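Local coordinates for protein alcohol oxidase (Myceliophthora thermophila, PDB 6F74) that binds FAD as a VAO-type flavoprotein and probably acts as an oxygen-dependent oxidase, at residues Ser133-Ile138 against Ile296-His301. Residues are numbered along the deposited sequence; the frame is centred on the assembly and turned at random.
With FAD (flavin-adenine dinucleotide), chain I.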
ATOM      1  N   SER A 133     -22.260   5.691   5.817  1.00 21.52           N
ATOM      2  CA  SER A 133     -22.220   4.831   7.025  1.00 22.04           C
ATOM      3  C   SER A 133     -23.233   3.675   7.039  1.00 22.58           C
ATOM      4  O   SER A 133     -23.237   2.901   7.969  1.00 23.09           O
ATOM      5  CB  SER A 133     -22.376   5.693   8.304  1.00 22.45           C
ATOM      6  OG  SER A 133     -23.565   6.460   8.246  1.00 22.72           O
ATOM      7  N   THR A 134     -24.072   3.551   6.010  1.00 22.53           N
ATOM      8  CA  THR A 134     -25.026   2.446   5.880  1.00 23.07           C
ATOM      9  C   THR A 134     -24.941   1.914   4.463  1.00 22.71           C
ATOM     10  O   THR A 134     -24.436   2.590   3.578  1.00 22.11           O
ATOM     11  CB  THR A 134     -26.468   2.905   6.117  1.00 23.59           C
ATOM     12  OG1 THR A 134     -26.898   3.802   5.065  1.00 23.18           O
ATOM     13  CG2 THR A 134     -26.630   3.564   7.480  1.00 24.02           C
ATOM     14  N   ARG A 135     -25.457   0.719   4.245  1.00 23.16           N
ATOM     15  CA  ARG A 135     -25.613   0.176   2.894  1.00 22.99           C
ATOM     16  C   ARG A 135     -26.517   1.040   2.001  1.00 22.83           C
ATOM     17  O   ARG A 135     -26.326   1.066   0.792  1.00 22.47           O
ATOM     18  CB  ARG A 135     -26.203  -1.234   2.936  1.00 23.68           C
ATOM     19  CG  ARG A 135     -25.247  -2.271   3.462  1.00 23.82           C
ATOM     20  CD  ARG A 135     -25.865  -3.664   3.465  1.00 24.60           C
ATOM     21  NE  ARG A 135     -24.852  -4.646   3.870  1.00 24.70           N
ATOM     22  CZ  ARG A 135     -24.875  -5.966   3.641  1.00 25.22           C
ATOM     23  NH1 ARG A 135     -25.902  -6.538   3.025  1.00 25.75           N
ATOM     24  NH2 ARG A 135     -23.853  -6.707   4.051  1.00 25.25           N
ATOM     25  N   GLU A 136     -27.478   1.740   2.606  1.00 23.16           N
ATOM     26  CA  GLU A 136     -28.419   2.554   1.862  1.00 23.09           C
ATOM     27  C   GLU A 136     -27.626   3.749   1.283  1.00 22.35           C
ATOM     28  O   GLU A 136     -27.743   4.058   0.117  1.00 22.04           O
ATOM     29  CB  GLU A 136     -29.582   3.014   2.731  1.00 23.67           C
ATOM     30  CG  GLU A 136     -30.566   1.895   3.135  1.00 24.52           C
ATOM     31  CD  GLU A 136     -29.957   0.868   4.074  1.00 24.87           C
ATOM     32  OE1 GLU A 136     -29.206   1.199   4.990  1.00 24.76           O
ATOM     33  OE2 GLU A 136     -30.175  -0.333   3.893  1.00 25.31           O
ATOM     34  N   ASP A 137     -26.801   4.381   2.114  1.00 22.13           N
ATOM     35  CA  ASP A 137     -25.881   5.430   1.659  1.00 21.50           C
ATOM     36  C   ASP A 137     -25.098   5.003   0.428  1.00 21.04           C
ATOM     37  O   ASP A 137     -25.002   5.742  -0.551  1.00 20.69           O
ATOM     38  CB  ASP A 137     -24.859   5.799   2.740  1.00 21.39           C
ATOM     39  CG  ASP A 137     -25.494   6.459   3.959  1.00 21.84           C
ATOM     40  OD1 ASP A 137     -26.628   6.926   3.878  1.00 22.13           O
ATOM     41  OD2 ASP A 137     -24.821   6.526   5.016  1.00 21.95           O
ATOM     42  N   ILE A 138     -24.569   3.787   0.487  1.00 21.13           N
ATOM     43  CA  ILE A 138     -23.699   3.271  -0.552  1.00 20.77           C
ATOM     44  C   ILE A 138     -24.520   3.022  -1.820  1.00 20.87           C
ATOM     45  O   ILE A 138     -24.081   3.389  -2.930  1.00 20.51           O
ATOM     46  CB  ILE A 138     -23.015   1.952  -0.148  1.00 20.95           C
ATOM     47  CG1 ILE A 138     -22.140   2.132   1.091  1.00 20.88           C
ATOM     48  CG2 ILE A 138     -22.164   1.396  -1.300  1.00 20.65           C
ATOM     49  CD1 ILE A 138     -21.471   0.857   1.547  1.00 21.09           C
ATOM     50  N   ILE A 296     -17.685  -2.998  -4.828  1.00 20.52           N
ATOM     51  CA  ILE A 296     -17.446  -2.310  -3.556  1.00 20.28           C
ATOM     52  C   ILE A 296     -17.425  -3.346  -2.435  1.00 20.69           C
ATOM     53  O   ILE A 296     -18.454  -3.957  -2.129  1.00 21.19           O
ATOM     54  CB  ILE A 296     -18.541  -1.263  -3.241  1.00 20.24           C
ATOM     55  CG1 ILE A 296     -18.696  -0.258  -4.375  1.00 19.93           C
ATOM     56  CG2 ILE A 296     -18.208  -0.508  -1.951  1.00 20.04           C
ATOM     57  CD1 ILE A 296     -20.071   0.374  -4.417  1.00 20.07           C
ATOM     58  N   VAL A 297     -16.256  -3.510  -1.803  1.00 20.51           N
ATOM     59  CA  VAL A 297     -16.093  -4.511  -0.761  1.00 20.91           C
ATOM     60  C   VAL A 297     -16.707  -3.987   0.547  1.00 21.04           C
ATOM     61  O   VAL A 297     -16.238  -3.002   1.135  1.00 20.68           O
ATOM     62  CB  VAL A 297     -14.635  -4.937  -0.574  1.00 20.73           C
ATOM     63  CG1 VAL A 297     -14.540  -6.050   0.462  1.00 21.23           C
ATOM     64  CG2 VAL A 297     -14.033  -5.398  -1.899  1.00 20.66           C
ATOM     65  N   LEU A 298     -17.781  -4.657   0.969  1.00 21.64           N
ATOM     66  CA  LEU A 298     -18.516  -4.283   2.174  1.00 21.93           C
ATOM     67  C   LEU A 298     -17.957  -4.946   3.410  1.00 22.26           C
ATOM     68  O   LEU A 298     -18.001  -4.375   4.505  1.00 22.32           O
ATOM     69  CB  LEU A 298     -19.995  -4.669   2.040  1.00 22.51           C
ATOM     70  CG  LEU A 298     -20.731  -4.161   0.798  1.00 22.32           C
ATOM     71  CD1 LEU A 298     -22.151  -4.637   0.802  1.00 22.98           C
ATOM     72  CD2 LEU A 298     -20.568  -2.660   0.634  1.00 21.70           C
ATOM     73  N   SER A 299     -17.512  -6.184   3.265  1.00 22.57           N
ATOM     74  CA  SER A 299     -16.994  -6.936   4.397  1.00 22.97           C
ATOM     75  C   SER A 299     -16.073  -8.033   3.894  1.00 23.04           C
ATOM     76  O   SER A 299     -16.189  -8.473   2.756  1.00 23.05           O
ATOM     77  CB  SER A 299     -18.154  -7.551   5.183  1.00 23.81           C
ATOM     78  OG  SER A 299     -18.617  -8.703   4.515  1.00 24.33           O
ATOM     79  N   GLN A 300     -15.167  -8.484   4.748  1.00 23.15           N
ATOM     80  CA  GLN A 300     -14.431  -9.724   4.481  1.00 23.43           C
ATOM     81  C   GLN A 300     -14.354 -10.525   5.769  1.00 24.08           C
ATOM     82  O   GLN A 300     -14.462 -10.000   6.892  1.00 24.16           O
ATOM     83  CB  GLN A 300     -12.999  -9.478   3.944  1.00 22.80           C
ATOM     84  CG  GLN A 300     -12.911  -8.849   2.532  1.00 22.25           C
ATOM     85  CD  GLN A 300     -11.482  -8.477   2.085  1.00 21.67           C
ATOM     86  OE1 GLN A 300     -10.609  -8.249   2.918  1.00 21.49           O
ATOM     87  NE2 GLN A 300     -11.247  -8.453   0.772  1.00 21.45           N
ATOM     88  N   HIS A 301     -14.185 -11.824   5.586  1.00 24.63           N
ATOM     89  CA  HIS A 301     -13.765 -12.697   6.659  1.00 25.22           C
ATOM     90  C   HIS A 301     -12.292 -13.036   6.402  1.00 24.87           C
ATOM     91  O   HIS A 301     -11.951 -13.400   5.277  1.00 24.70           O
ATOM     92  CB  HIS A 301     -14.571 -13.986   6.645  1.00 26.20           C
ATOM     93  CG  HIS A 301     -15.990 -13.842   7.093  1.00 26.75           C
ATOM     94  ND1 HIS A 301     -16.895 -12.981   6.502  1.00 26.43           N
ATOM     95  CD2 HIS A 301     -16.681 -14.533   8.028  1.00 27.70           C
ATOM     96  CE1 HIS A 301     -18.084 -13.134   7.074  1.00 27.14           C
ATOM     97  NE2 HIS A 301     -17.979 -14.064   8.012  1.00 27.93           N
TER
HETATM   98  PA  FAD I 601      -7.563   3.805  -0.128  1.00 15.73           P
HETATM   99  O1A FAD I 601      -6.781   4.979  -0.712  1.00 16.33           O
HETATM  100  O2A FAD I 601      -8.772   4.149   0.684  1.00 14.61           O
HETATM  101  O5B FAD I 601      -7.960   2.867  -1.334  1.00 13.82           O
HETATM  102  C5B FAD I 601      -6.952   2.228  -2.069  1.00 13.38           C
HETATM  103  C4B FAD I 601      -7.561   1.639  -3.330  1.00 12.87           C
HETATM  104  O4B FAD I 601      -8.482   0.645  -2.915  1.00 12.82           O
HETATM  105  C3B FAD I 601      -8.353   2.587  -4.194  1.00 12.31           C
HETATM  106  O3B FAD I 601      -8.284   2.095  -5.538  1.00 12.69           O
HETATM  107  C2B FAD I 601      -9.779   2.417  -3.731  1.00 12.77           C
HETATM  108  O2B FAD I 601     -10.776   2.600  -4.744  1.00 12.30           O
HETATM  109  C1B FAD I 601      -9.802   0.967  -3.327  1.00 12.89           C
HETATM  110  N9A FAD I 601     -10.710   0.614  -2.231  1.00 13.21           N
HETATM  111  C8A FAD I 601     -10.583   0.957  -0.942  1.00 14.09           C
HETATM  112  N7A FAD I 601     -11.576   0.426  -0.203  1.00 14.08           N
HETATM  113  C5A FAD I 601     -12.340  -0.273  -1.037  1.00 13.77           C
HETATM  114  C6A FAD I 601     -13.546  -1.085  -0.871  1.00 13.93           C
HETATM  115  N6A FAD I 601     -14.056  -1.193   0.377  1.00 14.13           N
HETATM  116  N1A FAD I 601     -14.074  -1.660  -1.984  1.00 13.83           N
HETATM  117  C2A FAD I 601     -13.501  -1.500  -3.205  1.00 14.21           C
HETATM  118  N3A FAD I 601     -12.370  -0.781  -3.422  1.00 13.99           N
HETATM  119  C4A FAD I 601     -11.766  -0.162  -2.374  1.00 13.66           C
HETATM  120  N1  FAD I 601       0.985  -1.688   2.588  1.00 11.40           N
HETATM  121  C2  FAD I 601       1.564  -2.837   3.005  1.00 11.65           C
HETATM  122  O2  FAD I 601       1.469  -3.860   2.279  1.00 12.31           O
HETATM  123  N3  FAD I 601       2.212  -2.927   4.183  1.00 11.81           N
HETATM  124  C4  FAD I 601       2.360  -1.875   5.008  1.00 12.03           C
HETATM  125  O4  FAD I 601       2.978  -1.956   6.090  1.00 13.38           O
HETATM  126  C4X FAD I 601       1.774  -0.575   4.618  1.00 11.93           C
HETATM  127  N5  FAD I 601       1.897   0.517   5.399  1.00 11.39           N
HETATM  128  C5X FAD I 601       1.340   1.693   5.019  1.00 10.96           C
HETATM  129  C6  FAD I 601       1.460   2.808   5.848  1.00  9.80           C
HETATM  130  C7  FAD I 601       0.894   4.026   5.516  1.00  8.66           C
HETATM  131  C7M FAD I 601       1.142   5.130   6.513  1.00  8.75           C
HETATM  132  C8  FAD I 601       0.121   4.153   4.247  1.00  7.38           C
HETATM  133  C8M FAD I 601      -0.573   5.441   3.828  1.00  4.60           C
HETATM  134  C9  FAD I 601       0.019   3.050   3.405  1.00  9.18           C
HETATM  135  C9A FAD I 601       0.588   1.808   3.733  1.00 10.70           C
HETATM  136  N10 FAD I 601       0.475   0.652   2.912  1.00 12.01           N
HETATM  137  C10 FAD I 601       1.065  -0.549   3.330  1.00 11.68           C
HETATM  138  C1' FAD I 601      -0.170   0.674   1.578  1.00 13.09           C
HETATM  139  C2' FAD I 601      -1.579   0.206   1.425  1.00 14.05           C
HETATM  140  O2' FAD I 601      -1.545  -1.216   1.330  1.00 13.99           O
HETATM  141  C3' FAD I 601      -2.157   0.762   0.119  1.00 15.12           C
HETATM  142  O3' FAD I 601      -1.973   2.186   0.021  1.00 16.26           O
HETATM  143  C4' FAD I 601      -3.632   0.418  -0.039  1.00 15.51           C
HETATM  144  O4' FAD I 601      -4.117   0.948  -1.276  1.00 16.74           O
HETATM  145  C5' FAD I 601      -4.452   0.950   1.127  1.00 15.36           C
HETATM  146  O5' FAD I 601      -5.818   0.610   0.967  1.00 15.25           O
HETATM  147  P   FAD I 601      -6.816   1.635   1.645  1.00 15.53           P
HETATM  148  O1P FAD I 601      -6.382   1.912   3.058  1.00 15.56           O
HETATM  149  O2P FAD I 601      -8.190   1.118   1.375  1.00 17.65           O
HETATM  150  O3P FAD I 601      -6.505   2.949   0.755  1.00 15.91           O
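One face of the Arg135 guanidinium is met by Leu298 CD1, which sits 3.9 Å above the plane and displaced from the centre of the group, nearest to NE at 4.1 Å. The leucine lies roughly perpendicular to the arginine chain. Arg135 reaches this methyl because its chain runs extended from CG to NE, starting from CG beside the backbone N (chi1 -71°). The contact joins helix 135-147 to strand 296-306 in the FAD-binding domain of the PCMH type. Three residues on from Arg135, Ile138 is directed toward the strand and touches two residues with separate branches: CD1 packs on Leu298 CD2 at 3.7 Å, and CG2 on Ile296 CD1 at 3.9 Å; in both pairs the two side chains run antiparallel alongside each other. Leu173 of strand 171-174 and Met266 of strand 260-266 also pack on Ile138, and Leu173 on Ile296 as well. A classic beta bulge interrupts the strand here, Leu298 and Ser299 both pairing through backbone hydrogen bonds with Gln264 of strand 260-266. Between Ile296 and Leu298, Val297 turns its backbone to the FAD adenine: its N donates to N1A (2.9 Å) and its O accepts from N6A (2.9 Å), so two backbone hydrogen bonds hold the adenine while the neighbouring side chains pack on the helix. The helix start is fixed by a capping box in which Thr134 OG1 takes Asp137 N at 3.0 Å. In return Asp137 OD2, also salt-bridged to Lys56, accepts Thr134 N from above the carboxylate plane, 54° out of it, and uses its anti lone pair for Ser133 N at 2.8 Å.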